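Local coordinates for phosphoglycerol transferase GacH (Streptococcus pyogenes MGAS5005, PDB 6DGM), which probably transfers glycerol phosphate onto the rhamnose polysaccharide of the streptococcal cell wall, through a manganese-binding, probably extracellular C-terminal domain related to lipoteichoic acid synthases, at residues L45-S50 against Y268-P273. Numbering follows the deposited sequence.
Sequences LSESLS and YGDHLP. With MN (manganese (II) ion), chain C; 1GP (sn-glycerol-1-phosphate), chain D.
L45 meets Y268 where two neighbouring parallel strands of the central sheet run toward the manganese site of this alkaline-phosphatase-clan (sulfatase-like) domain. CA of L45 lies over one face of the Y268 ring, and CD1 of L45 reaches the phenol OH of Y268 at 3.3 Å. The other methyl, CD2, packs on the carboxylate carbon of D270. At S46 the strands are joined by a backbone hydrogen bond, S46 N to Y268 O, 2.8 Å. A type II turn from S46 to L49 then brings E47 to the metal. With CG anti to the backbone N (chi1 175°) and a bend at chi2, the side chain of E47 curls back to the ion. Both oxygens of E47 bind manganese, OE1 at 2.2 Å and OE2 at 2.3 Å. D270 OD2 and H271 NE2 bind the same ion, and the carboxylate planes of E47 and D270 stand 76° apart. T89 and O2P of the bound sn-glycerol-1-phosphate complete the site. S48 is second shell to two metal-binding carboxylates. S48 OG donates to the anti lone pair of E47 OE1, and S48 N donates to D270 OD1 at 2.8 Å, on the syn side. L49 O is buried without a hydrogen-bond partner; G269 CA meets it in a CA-H...O contact. S50 OG touches CD1 of L272. H271 ND1 donates to the backbone O of L272 at 2.8 Å, in the plane of the imidazole, which helps fix the ring with NE2 on manganese.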
loop_
_atom_site.group_PDB
_atom_site.type_symbol
_atom_site.label_atom_id
_atom_site.label_comp_id
_atom_site.label_asym_id
_atom_site.label_seq_id
_atom_site.Cartn_x
_atom_site.Cartn_y
_atom_site.Cartn_z
ATOM N N LEU A 45 0.138 5.785 -1.683
ATOM C CA LEU A 45 -0.424 5.084 -2.833
ATOM C C LEU A 45 -0.275 6.018 -4.022
ATOM O O LEU A 45 -0.920 7.067 -4.076
ATOM C CB LEU A 45 -1.877 4.727 -2.552
ATOM C CG LEU A 45 -2.602 3.843 -3.579
ATOM C CD1 LEU A 45 -3.943 3.341 -3.044
ATOM C CD2 LEU A 45 -2.798 4.571 -4.929
ATOM N N SER A 46 0.590 5.648 -4.955
ATOM C CA SER A 46 0.903 6.449 -6.135
ATOM C C SER A 46 0.048 5.899 -7.278
ATOM O O SER A 46 0.359 4.855 -7.865
ATOM C CB SER A 46 2.395 6.364 -6.434
ATOM O OG SER A 46 2.748 7.204 -7.526
ATOM N N GLU A 47 -1.055 6.584 -7.556
ATOM C CA GLU A 47 -2.076 6.102 -8.471
ATOM C C GLU A 47 -1.487 5.670 -9.799
ATOM O O GLU A 47 -0.815 6.442 -10.479
ATOM C CB GLU A 47 -3.080 7.235 -8.678
ATOM C CG GLU A 47 -4.184 6.956 -9.714
ATOM C CD GLU A 47 -4.952 5.689 -9.408
ATOM O OE1 GLU A 47 -4.891 4.763 -10.237
ATOM O OE2 GLU A 47 -5.607 5.620 -8.354
ATOM N N SER A 48 -1.763 4.433 -10.162
ATOM C CA SER A 48 -1.433 3.864 -11.461
ATOM C C SER A 48 0.059 3.825 -11.759
ATOM O O SER A 48 0.438 3.671 -12.922
ATOM C CB SER A 48 -2.180 4.598 -12.585
ATOM O OG SER A 48 -3.568 4.355 -12.515
ATOM N N LEU A 49 0.933 3.915 -10.762
ATOM C CA LEU A 49 2.365 3.944 -11.035
ATOM C C LEU A 49 2.954 2.547 -11.235
ATOM O O LEU A 49 2.927 1.701 -10.338
ATOM C CB LEU A 49 3.112 4.686 -9.927
ATOM C CG LEU A 49 4.613 4.809 -10.227
ATOM C CD1 LEU A 49 5.113 6.183 -9.855
ATOM C CD2 LEU A 49 5.422 3.727 -9.522
ATOM N N SER A 50 3.574 2.334 -12.388
ATOM C CA SER A 50 4.221 1.059 -12.653
ATOM C C SER A 50 5.156 1.233 -13.841
ATOM O O SER A 50 4.761 1.781 -14.879
ATOM C CB SER A 50 3.181 -0.034 -12.931
ATOM O OG SER A 50 3.782 -1.326 -12.917
ATOM N N TYR A 268 4.018 2.902 -3.285
ATOM C CA TYR A 268 3.653 1.807 -4.169
ATOM C C TYR A 268 2.645 2.279 -5.204
ATOM O O TYR A 268 1.821 3.156 -4.932
ATOM C CB TYR A 268 3.074 0.605 -3.387
ATOM C CG TYR A 268 1.714 0.869 -2.769
ATOM C CD1 TYR A 268 1.588 1.610 -1.600
ATOM C CD2 TYR A 268 0.552 0.363 -3.357
ATOM C CE1 TYR A 268 0.350 1.843 -1.030
ATOM C CE2 TYR A 268 -0.696 0.595 -2.793
ATOM C CZ TYR A 268 -0.788 1.325 -1.633
ATOM O OH TYR A 268 -2.030 1.535 -1.083
ATOM N N GLY A 269 2.709 1.672 -6.385
ATOM C CA GLY A 269 1.621 1.825 -7.330
ATOM C C GLY A 269 0.524 0.822 -7.022
ATOM O O GLY A 269 0.775 -0.345 -6.697
ATOM N N ASP A 270 -0.730 1.278 -7.129
ATOM C CA ASP A 270 -1.851 0.409 -6.774
ATOM C C ASP A 270 -2.131 -0.662 -7.826
ATOM O O ASP A 270 -2.546 -1.772 -7.481
ATOM C CB ASP A 270 -3.104 1.214 -6.428
ATOM C CG ASP A 270 -3.536 2.205 -7.519
ATOM O OD1 ASP A 270 -2.745 2.529 -8.435
ATOM O OD2 ASP A 270 -4.703 2.655 -7.470
ATOM N N HIS A 271 -1.977 -0.329 -9.110
ATOM C CA HIS A 271 -2.241 -1.218 -10.233
ATOM C C HIS A 271 -1.635 -0.537 -11.457
ATOM O O HIS A 271 -1.304 0.655 -11.419
ATOM C CB HIS A 271 -3.757 -1.419 -10.461
ATOM C CG HIS A 271 -4.512 -0.127 -10.489
ATOM N ND1 HIS A 271 -4.478 0.730 -11.573
ATOM C CD2 HIS A 271 -5.261 0.489 -9.546
ATOM C CE1 HIS A 271 -5.186 1.811 -11.294
ATOM N NE2 HIS A 271 -5.671 1.689 -10.072
ATOM N N LEU A 272 -1.479 -1.307 -12.530
ATOM C CA LEU A 272 -1.043 -0.729 -13.793
ATOM C C LEU A 272 -2.121 0.209 -14.330
ATOM O O LEU A 272 -3.311 0.019 -14.056
ATOM C CB LEU A 272 -0.795 -1.832 -14.823
ATOM C CG LEU A 272 0.628 -2.382 -14.889
ATOM C CD1 LEU A 272 0.977 -3.237 -13.681
ATOM C CD2 LEU A 272 0.856 -3.153 -16.164
ATOM N N PRO A 273 -1.734 1.209 -15.121
ATOM C CA PRO A 273 -2.735 1.995 -15.853
ATOM C C PRO A 273 -3.461 1.119 -16.858
ATOM O O PRO A 273 -2.870 0.226 -17.471
ATOM C CB PRO A 273 -1.892 3.048 -16.565
ATOM C CG PRO A 273 -0.581 2.349 -16.806
ATOM C CD PRO A 273 -0.356 1.542 -15.544
HETATM MN MN MN C . -6.029 3.425 -8.853
HETATM C C3 1GP D . -10.557 8.264 -6.972
HETATM O O3 1GP D . -9.064 6.732 -5.801
HETATM C C2 1GP D . -10.140 6.826 -6.756
HETATM O O2 1GP D . -11.200 8.830 -5.831
HETATM C C1 1GP D . -9.724 6.180 -8.070
HETATM O O1P 1GP D . -9.631 4.760 -7.922
HETATM O O2P 1GP D . -8.010 3.873 -9.835
HETATM O O3P 1GP D . -9.981 2.476 -8.794
HETATM O O4P 1GP D . -10.448 4.467 -10.308
HETATM P P 1GP D . -9.468 3.857 -9.259
#